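Side-chain contacts in endoglucanase (Clostridium thermocellum, PDB 2E4T), which hydrolyses internal linkages of cellulose and xyloglucan, the present chain being the family 44 catalytic module of a longer multidomain enzyme: residues P187-H192 / T240-P245; K205-K210 / R255-Y260; D319-E324 / S427-S432. One frame throughout, in Å; residues are numbered along the deposited sequence. Where two conformers were deposited one is given.

Interaction 1: P187-H192 / T240-P245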
# COMPACT_ATOMS: atom_id res chain seq x y z
N PRO A 187 -9.23 0.64 -12.25
CA PRO A 187 -10.00 1.02 -13.45
C PRO A 187 -10.22 -0.13 -14.41
O PRO A 187 -11.29 -0.15 -15.09
CB PRO A 187 -9.12 2.13 -14.08
CG PRO A 187 -7.73 1.85 -13.54
CD PRO A 187 -7.99 1.41 -12.11
N ALA A 188 -9.28 -1.07 -14.55
CA ALA A 188 -9.50 -2.19 -15.42
C ALA A 188 -10.59 -3.13 -14.93
O ALA A 188 -11.04 -4.00 -15.70
CB ALA A 188 -8.21 -2.95 -15.73
N LEU A 189 -10.99 -2.97 -13.67
CA LEU A 189 -12.15 -3.72 -13.12
C LEU A 189 -13.41 -2.84 -13.06
O LEU A 189 -14.45 -3.36 -12.63
CB LEU A 189 -11.85 -4.35 -11.78
CG LEU A 189 -10.75 -5.42 -11.83
CD1 LEU A 189 -10.62 -6.08 -10.46
CD2 LEU A 189 -10.97 -6.47 -12.91
N TRP A 190 -13.40 -1.60 -13.53
CA TRP A 190 -14.62 -0.79 -13.47
C TRP A 190 -15.79 -1.55 -14.11
O TRP A 190 -16.92 -1.53 -13.58
CB TRP A 190 -14.44 0.55 -14.17
CG TRP A 190 -13.65 1.56 -13.43
CD1 TRP A 190 -13.42 1.64 -12.08
CD2 TRP A 190 -13.06 2.74 -14.00
NE1 TRP A 190 -12.70 2.78 -11.77
CE2 TRP A 190 -12.47 3.49 -12.94
CE3 TRP A 190 -12.96 3.22 -15.31
CZ2 TRP A 190 -11.80 4.70 -13.17
CZ3 TRP A 190 -12.30 4.43 -15.54
CH2 TRP A 190 -11.74 5.16 -14.48
N SER A 191 -15.56 -2.14 -15.29
CA SER A 191 -16.69 -2.76 -15.99
C SER A 191 -17.18 -4.07 -15.33
O SER A 191 -18.26 -4.54 -15.69
CB SER A 191 -16.28 -3.05 -17.43
OG SER A 191 -15.13 -3.92 -17.42
N HIS A 192 -16.39 -4.61 -14.39
CA HIS A 192 -16.76 -5.80 -13.64
C HIS A 192 -17.36 -5.43 -12.26
O HIS A 192 -18.42 -5.97 -11.87
CB HIS A 192 -15.51 -6.68 -13.46
CG HIS A 192 -15.81 -7.89 -12.73
ND1 HIS A 192 -15.49 -8.18 -11.40
CD2 HIS A 192 -16.44 -8.98 -13.20
CE1 HIS A 192 -15.91 -9.41 -11.11
NE2 HIS A 192 -16.50 -9.91 -12.18
N THR A 240 -1.60 -5.42 -19.50
CA THR A 240 -2.42 -5.09 -20.67
C THR A 240 -3.68 -4.30 -20.29
O THR A 240 -4.59 -4.16 -21.14
CB THR A 240 -2.89 -6.38 -21.40
OG1 THR A 240 -3.78 -7.07 -20.52
CG2 THR A 240 -1.73 -7.26 -21.83
N LEU A 241 -3.76 -3.78 -19.06
CA LEU A 241 -4.97 -3.10 -18.61
C LEU A 241 -6.17 -4.04 -18.82
O LEU A 241 -7.26 -3.66 -19.23
CB LEU A 241 -5.12 -1.72 -19.23
CG LEU A 241 -6.13 -0.78 -18.55
CD1 LEU A 241 -5.67 -0.39 -17.14
CD2 LEU A 241 -6.31 0.48 -19.40
N GLN A 242 -5.97 -5.32 -18.44
CA GLN A 242 -7.02 -6.35 -18.56
C GLN A 242 -7.52 -6.46 -20.01
O GLN A 242 -8.70 -6.37 -20.31
CB GLN A 242 -8.17 -6.17 -17.59
CG GLN A 242 -9.05 -7.38 -17.41
CD GLN A 242 -8.69 -8.22 -16.27
OE1 GLN A 242 -7.52 -8.36 -15.91
NE2 GLN A 242 -9.69 -8.78 -15.65
N SER A 243 -6.57 -6.69 -20.92
CA SER A 243 -6.92 -6.87 -22.31
C SER A 243 -7.71 -5.66 -22.82
O SER A 243 -8.73 -5.83 -23.52
CB SER A 243 -7.69 -8.17 -22.55
OG SER A 243 -6.97 -9.32 -22.06
N ALA A 244 -7.23 -4.45 -22.52
CA ALA A 244 -8.03 -3.26 -22.84
C ALA A 244 -8.30 -3.24 -24.34
O ALA A 244 -7.46 -3.60 -25.16
CB ALA A 244 -7.30 -2.00 -22.42
N PRO A 245 -9.49 -2.74 -24.74
CA PRO A 245 -9.88 -2.86 -26.16
C PRO A 245 -8.99 -2.15 -27.15
O PRO A 245 -8.98 -2.53 -28.33
CB PRO A 245 -11.33 -2.33 -26.19
CG PRO A 245 -11.80 -2.22 -24.85
CD PRO A 245 -10.65 -2.35 -23.92
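L241 and Q242, which together cover A188, lie in a turn held by T240 OG1: this hydroxyl accepts S243 N at 2.8 Å, with an N-H...O angle of 165°, and is also hydrogen-bonded to A236 O. The first bond spans three residues, an ST motif, and threonine suits it because its short hydroxyl reaches both backbone groups. L241, Q242 and S243 all have positive phi, so the chain winds in left-handed conformation here. The methyl of A188 points toward this turn. Its CB lies 3.7 Å from Q242 CB and meets L241 CD1 at 3.9 Å, while L241 O faces the same methyl; alanine's small size lets the backbones approach, with A188 and L241 CA 5.6 Å apart. Q242 CG lies anti to the backbone N (chi1 -164°) and the chain then bends at chi2. In the conformer given, one of two, the amide turns toward L189, with NE2 3.8 Å from L189 CD2, and OE1 bonds Y233 OH, which would restrain it there. The contact joins the segment after strand 180-183, where helix 190-193 begins, to the loop between helices 235-240 and 247-250. Across it the grip is almost wholly van der Waals, whereas the polar bonds lie within and around the left-handed turn: hydrogen bonding shapes the surface, and close apolar fit seats A188 upon it.

Interaction 2: K205-K210 / R255-Y260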
# COMPACT_ATOMS: atom_id res chain seq x y z
N LYS A 205 -6.68 4.86 -23.69
CA LYS A 205 -6.82 6.29 -24.00
C LYS A 205 -7.74 6.98 -22.97
O LYS A 205 -7.41 8.10 -22.53
CB LYS A 205 -7.38 6.50 -25.40
CG LYS A 205 -6.35 6.22 -26.49
CD LYS A 205 -6.89 6.53 -27.89
CE LYS A 205 -8.17 5.80 -28.30
NZ LYS A 205 -8.02 4.32 -28.30
N GLU A 206 -8.86 6.38 -22.60
CA GLU A 206 -9.74 7.03 -21.64
C GLU A 206 -9.00 7.17 -20.30
O GLU A 206 -9.12 8.20 -19.63
CB GLU A 206 -11.04 6.21 -21.44
CG GLU A 206 -11.93 6.77 -20.35
CD GLU A 206 -13.23 6.06 -20.04
OE1 GLU A 206 -14.02 5.77 -20.95
OE2 GLU A 206 -13.40 5.72 -18.85
N LEU A 207 -8.31 6.10 -19.87
CA LEU A 207 -7.66 6.18 -18.56
C LEU A 207 -6.64 7.32 -18.53
O LEU A 207 -6.57 8.07 -17.53
CB LEU A 207 -7.05 4.82 -18.19
CG LEU A 207 -6.47 4.78 -16.79
CD1 LEU A 207 -7.47 5.18 -15.71
CD2 LEU A 207 -5.97 3.36 -16.52
N ILE A 208 -5.82 7.45 -19.58
CA ILE A 208 -4.86 8.58 -19.58
C ILE A 208 -5.57 9.91 -19.59
O ILE A 208 -5.20 10.83 -18.83
CB ILE A 208 -3.88 8.48 -20.79
CG1 ILE A 208 -3.02 7.25 -20.72
CG2 ILE A 208 -3.06 9.73 -20.92
CD1 ILE A 208 -2.25 7.07 -19.53
N GLU A 209 -6.59 10.05 -20.46
CA GLU A 209 -7.28 11.35 -20.53
C GLU A 209 -7.81 11.75 -19.17
O GLU A 209 -7.66 12.92 -18.74
CB GLU A 209 -8.41 11.25 -21.59
CG GLU A 209 -7.91 11.26 -22.98
CD GLU A 209 -9.00 11.45 -24.02
OE1 GLU A 209 -10.17 11.76 -23.66
OE2 GLU A 209 -8.70 11.29 -25.21
N LYS A 210 -8.47 10.81 -18.48
CA LYS A 210 -9.04 11.11 -17.19
C LYS A 210 -7.97 11.42 -16.15
O LYS A 210 -8.13 12.31 -15.30
CB LYS A 210 -9.91 9.96 -16.71
CG LYS A 210 -11.22 9.83 -17.43
CD LYS A 210 -12.02 8.68 -16.95
CE LYS A 210 -13.45 8.77 -17.49
NZ LYS A 210 -14.32 7.82 -16.96
N ARG A 255 6.44 -2.64 -23.61
CA ARG A 255 6.59 -3.96 -23.07
C ARG A 255 5.35 -4.36 -22.22
O ARG A 255 5.03 -5.57 -22.11
CB ARG A 255 7.89 -4.03 -22.21
CG ARG A 255 8.39 -5.43 -21.91
CD ARG A 255 9.75 -5.38 -21.28
NE ARG A 255 9.75 -4.95 -19.86
CZ ARG A 255 9.90 -5.71 -18.79
NH1 ARG A 255 9.97 -7.04 -18.89
NH2 ARG A 255 10.02 -5.13 -17.60
N TRP A 256 4.76 -3.38 -21.55
CA TRP A 256 3.57 -3.59 -20.72
C TRP A 256 2.89 -2.25 -20.52
O TRP A 256 3.50 -1.16 -20.76
CB TRP A 256 3.83 -4.30 -19.40
CG TRP A 256 4.82 -3.73 -18.43
CD1 TRP A 256 5.82 -2.79 -18.65
CD2 TRP A 256 4.99 -4.17 -17.07
NE1 TRP A 256 6.59 -2.64 -17.50
CE2 TRP A 256 6.09 -3.46 -16.53
CE3 TRP A 256 4.31 -5.10 -16.29
CZ2 TRP A 256 6.53 -3.68 -15.23
CZ3 TRP A 256 4.75 -5.32 -15.01
CH2 TRP A 256 5.85 -4.61 -14.48
N PHE A 257 1.65 -2.30 -20.05
CA PHE A 257 0.85 -1.11 -19.78
C PHE A 257 1.54 -0.19 -18.78
O PHE A 257 1.43 1.06 -18.93
CB PHE A 257 -0.58 -1.47 -19.35
CG PHE A 257 -1.36 -0.25 -19.02
CD1 PHE A 257 -1.91 0.54 -20.01
CD2 PHE A 257 -1.54 0.11 -17.68
CE1 PHE A 257 -2.56 1.74 -19.69
CE2 PHE A 257 -2.20 1.29 -17.35
CZ PHE A 257 -2.72 2.11 -18.36
N ILE A 258 2.25 -0.72 -17.79
CA ILE A 258 2.98 0.18 -16.86
C ILE A 258 3.82 1.18 -17.61
O ILE A 258 3.84 2.39 -17.27
CB ILE A 258 3.90 -0.70 -15.96
CG1 ILE A 258 3.09 -1.64 -15.05
CG2 ILE A 258 4.86 0.17 -15.17
CD1 ILE A 258 2.22 -0.95 -14.02
N ASP A 259 4.56 0.73 -18.65
CA ASP A 259 5.43 1.67 -19.40
C ASP A 259 4.63 2.70 -20.15
O ASP A 259 5.03 3.88 -20.23
CB ASP A 259 6.28 0.88 -20.40
CG ASP A 259 7.36 0.04 -19.73
OD1 ASP A 259 7.68 0.29 -18.55
OD2 ASP A 259 7.91 -0.85 -20.45
N TYR A 260 3.52 2.28 -20.79
CA TYR A 260 2.64 3.21 -21.49
C TYR A 260 2.12 4.28 -20.52
O TYR A 260 2.12 5.49 -20.82
CB TYR A 260 1.49 2.45 -22.12
CG TYR A 260 0.41 3.31 -22.74
CD1 TYR A 260 0.42 3.61 -24.10
CD2 TYR A 260 -0.66 3.76 -21.98
CE1 TYR A 260 -0.60 4.34 -24.69
CE2 TYR A 260 -1.69 4.50 -22.56
CZ TYR A 260 -1.66 4.77 -23.92
OH TYR A 260 -2.73 5.46 -24.47
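Y260 reaches across to I208 and K205 with the far end of its ring. From CB, which does not itself point at the opposite helix, the ring leaves anti to the backbone N (chi1 173°), and this brings CE2 to helix 204-221. CE2 is the carbon that touches: I208 CG1 lies 3.6 Å from it and I208 CD1 is 4.0 Å from the same atom, the approach to the ring being oblique. At the tip, the hydroxyl passes close to the first turn of that helix, with OH 4.1 Å from K205 N, too long for a bond. Its polar partner is E250, whose OE1 is hydrogen-bonded to Y260 OH. Tyrosine thus serves twice, its ring carbon against an aliphatic branch and its hydroxyl paired with a carboxylate at the margin.

One turn earlier F257, buried and without a polar end, meets L207 CD2 with CZ at 3.9 Å. Both L207 and F257 point at the opposite segment, and here too the leucine comes to the ring obliquely. K205 starts away from the contact, but its CG still comes within 4.2 Å of Y260 OH before the chain folds over to a salt bridge between NZ and D246; a long, flexible lysine can cover the rim and keep its charge outside.

The contact packs the start of helix 257-272, with W256 at its N-cap position, against the early turns of helix 204-221. Strand 226-232 and helices 235-240 and 247-250 lie between them in the sequence. L241, from the loop after helix 235-240, touches both L207 and F257, while Y261 and K264 continue the packing on I208.

Interaction 3: D319-E324 / S427-S432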
# COMPACT_ATOMS: atom_id res chain seq x y z
N ASP A 319 13.75 -10.85 -5.40
CA ASP A 319 14.86 -11.79 -5.53
C ASP A 319 14.81 -12.42 -6.92
O ASP A 319 13.88 -13.20 -7.22
CB ASP A 319 14.67 -12.89 -4.47
CG ASP A 319 15.64 -14.02 -4.53
OD1 ASP A 319 16.62 -13.98 -5.35
OD2 ASP A 319 15.44 -14.97 -3.76
N PRO A 320 15.80 -12.14 -7.80
CA PRO A 320 15.74 -12.73 -9.14
C PRO A 320 15.88 -14.24 -9.14
O PRO A 320 15.49 -14.87 -10.18
CB PRO A 320 16.92 -12.07 -9.87
CG PRO A 320 17.86 -11.66 -8.82
CD PRO A 320 16.98 -11.29 -7.59
N THR A 321 16.36 -14.85 -8.07
CA THR A 321 16.53 -16.29 -8.07
C THR A 321 15.25 -17.04 -7.69
O THR A 321 15.24 -18.29 -7.77
CB THR A 321 17.66 -16.73 -7.11
OG1 THR A 321 17.24 -16.59 -5.74
CG2 THR A 321 18.97 -15.95 -7.36
N TYR A 322 14.22 -16.34 -7.24
CA TYR A 322 13.03 -17.02 -6.72
C TYR A 322 11.88 -17.06 -7.73
O TYR A 322 11.37 -16.01 -8.15
CB TYR A 322 12.57 -16.31 -5.41
CG TYR A 322 11.44 -17.08 -4.79
CD1 TYR A 322 11.69 -18.33 -4.23
CD2 TYR A 322 10.13 -16.59 -4.79
CE1 TYR A 322 10.66 -19.07 -3.70
CE2 TYR A 322 9.10 -17.35 -4.28
CZ TYR A 322 9.37 -18.58 -3.74
OH TYR A 322 8.31 -19.31 -3.25
N ILE A 323 11.43 -18.28 -8.07
CA ILE A 323 10.31 -18.50 -8.99
C ILE A 323 9.19 -19.18 -8.18
O ILE A 323 9.23 -20.37 -7.86
CB ILE A 323 10.72 -19.40 -10.15
CG1 ILE A 323 11.92 -18.80 -10.93
CG2 ILE A 323 9.52 -19.58 -11.07
CD1 ILE A 323 11.68 -17.38 -11.45
N GLU A 324 8.17 -18.41 -7.89
CA GLU A 324 7.04 -18.89 -7.16
C GLU A 324 6.20 -19.86 -8.00
O GLU A 324 6.28 -19.87 -9.22
CB GLU A 324 6.16 -17.72 -6.65
CG GLU A 324 5.44 -16.99 -7.75
CD GLU A 324 4.62 -15.84 -7.23
OE1 GLU A 324 5.02 -15.25 -6.18
OE2 GLU A 324 3.59 -15.48 -7.89
N SER A 427 23.61 -15.02 4.75
CA SER A 427 24.16 -16.11 3.93
C SER A 427 23.08 -17.11 3.51
O SER A 427 23.39 -18.03 2.74
CB SER A 427 25.28 -16.84 4.69
OG SER A 427 24.76 -17.47 5.85
N ASP A 428 21.84 -16.96 3.97
CA ASP A 428 20.79 -17.94 3.59
C ASP A 428 19.46 -17.20 3.52
O ASP A 428 18.76 -17.01 4.52
CB ASP A 428 20.73 -19.11 4.55
CG ASP A 428 19.75 -20.18 4.07
OD1 ASP A 428 18.81 -19.87 3.31
OD2 ASP A 428 19.91 -21.37 4.48
N ILE A 429 19.10 -16.78 2.31
CA ILE A 429 17.90 -16.01 2.08
C ILE A 429 16.63 -16.84 2.10
O ILE A 429 15.53 -16.24 2.05
CB ILE A 429 17.98 -15.21 0.73
CG1 ILE A 429 17.95 -16.14 -0.48
CG2 ILE A 429 19.16 -14.26 0.74
CD1 ILE A 429 18.02 -15.42 -1.84
N GLU A 430 16.75 -18.17 2.12
CA GLU A 430 15.59 -19.05 2.21
C GLU A 430 15.16 -19.24 3.67
O GLU A 430 13.99 -19.12 4.00
CB GLU A 430 15.93 -20.38 1.57
CG GLU A 430 14.74 -21.29 1.53
CD GLU A 430 15.09 -22.67 1.03
OE1 GLU A 430 16.20 -23.18 1.33
OE2 GLU A 430 14.25 -23.25 0.31
N VAL A 431 16.12 -19.46 4.58
CA VAL A 431 15.77 -19.71 5.95
C VAL A 431 15.61 -18.44 6.76
O VAL A 431 15.05 -18.50 7.87
CB VAL A 431 16.82 -20.65 6.65
CG1 VAL A 431 18.06 -19.87 7.05
CG2 VAL A 431 16.23 -21.35 7.82
N SER A 432 16.08 -17.31 6.24
CA SER A 432 16.09 -16.09 7.03
C SER A 432 15.92 -14.88 6.18
O SER A 432 16.13 -14.91 4.97
CB SER A 432 17.40 -15.98 7.84
OG SER A 432 18.53 -15.72 7.00
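D319 and I429 come at each other from opposite directions, and their van der Waals contact is nearly the whole interface. I429 CD1 lies only 3.2 Å from D319 OD2, a tight approach of a methyl to a carboxylate oxygen, and T321 OG1 stands farther off at 4.1 Å from the same methyl. The isoleucine can reach because its CG1 branch, set between backbone N and carbonyl carbon (chi1 69°), continues fully extended through chi2 (179°), so that CD1 is the atom that reaches D319.

The hydrogen bonds are local to each side. D319 OD1 is gripped twice by T321: the backbone N donates at 2.9 Å, forming an Asx turn, and the hydroxyl OG1 donates at 2.7 Å. Both arrive from the same face of the carboxylate plane, the N from 58° out of it and OG1 much nearer the plane on the syn side. With Y322 N bonded to D319 O, a type I turn from D319 to Y322 is closed. D428 OD1 works similarly in the other segment, accepting E430 N at 2.9 Å and V431 N at 3.0 Å, an Asx turn and Asx motif that curl the chain around I429. Aspartate suits both places because a short carboxylate can take amides of the residues just ahead.

Salt bridges complete the carboxylates: D319 OD2 pairs with R315 NE, and D428 OD2 with K8 NZ. A further polar link runs beside the contact, from E430 O to Q312 NE2 at the end of helix 304-312.

Thus a loop from the barrel meets the hairpin joining strands 420-426 and 432-439 of the nine-stranded sheet. The charge of D319 is probably partly offset by R315 and the T321 donors, and I429 CD1 packs on an oxygen already engaged.

How the interactions relate
Interactions 1 and 2 are neighbours, their centres about 11 Å apart, and they share one apolar layer: P187 CG meets L207 CD2 at 3.8 Å. Their segments alternate along the chain, 187-192, 205-210, 240-245 and 255-260, so the two contacts interleave within the TIM-like barrel, loops packing on the flanking helices 204-221 and 257-272. Interaction 3 comes later in the chain and stands apart, its centre about 33 Å from those of the other two. It joins a barrel loop to the nine-stranded sheet. The first two therefore bind parts of the barrel to each other, and the third links the barrel to the beta domain; all three lie away from the zinc and calcium sites.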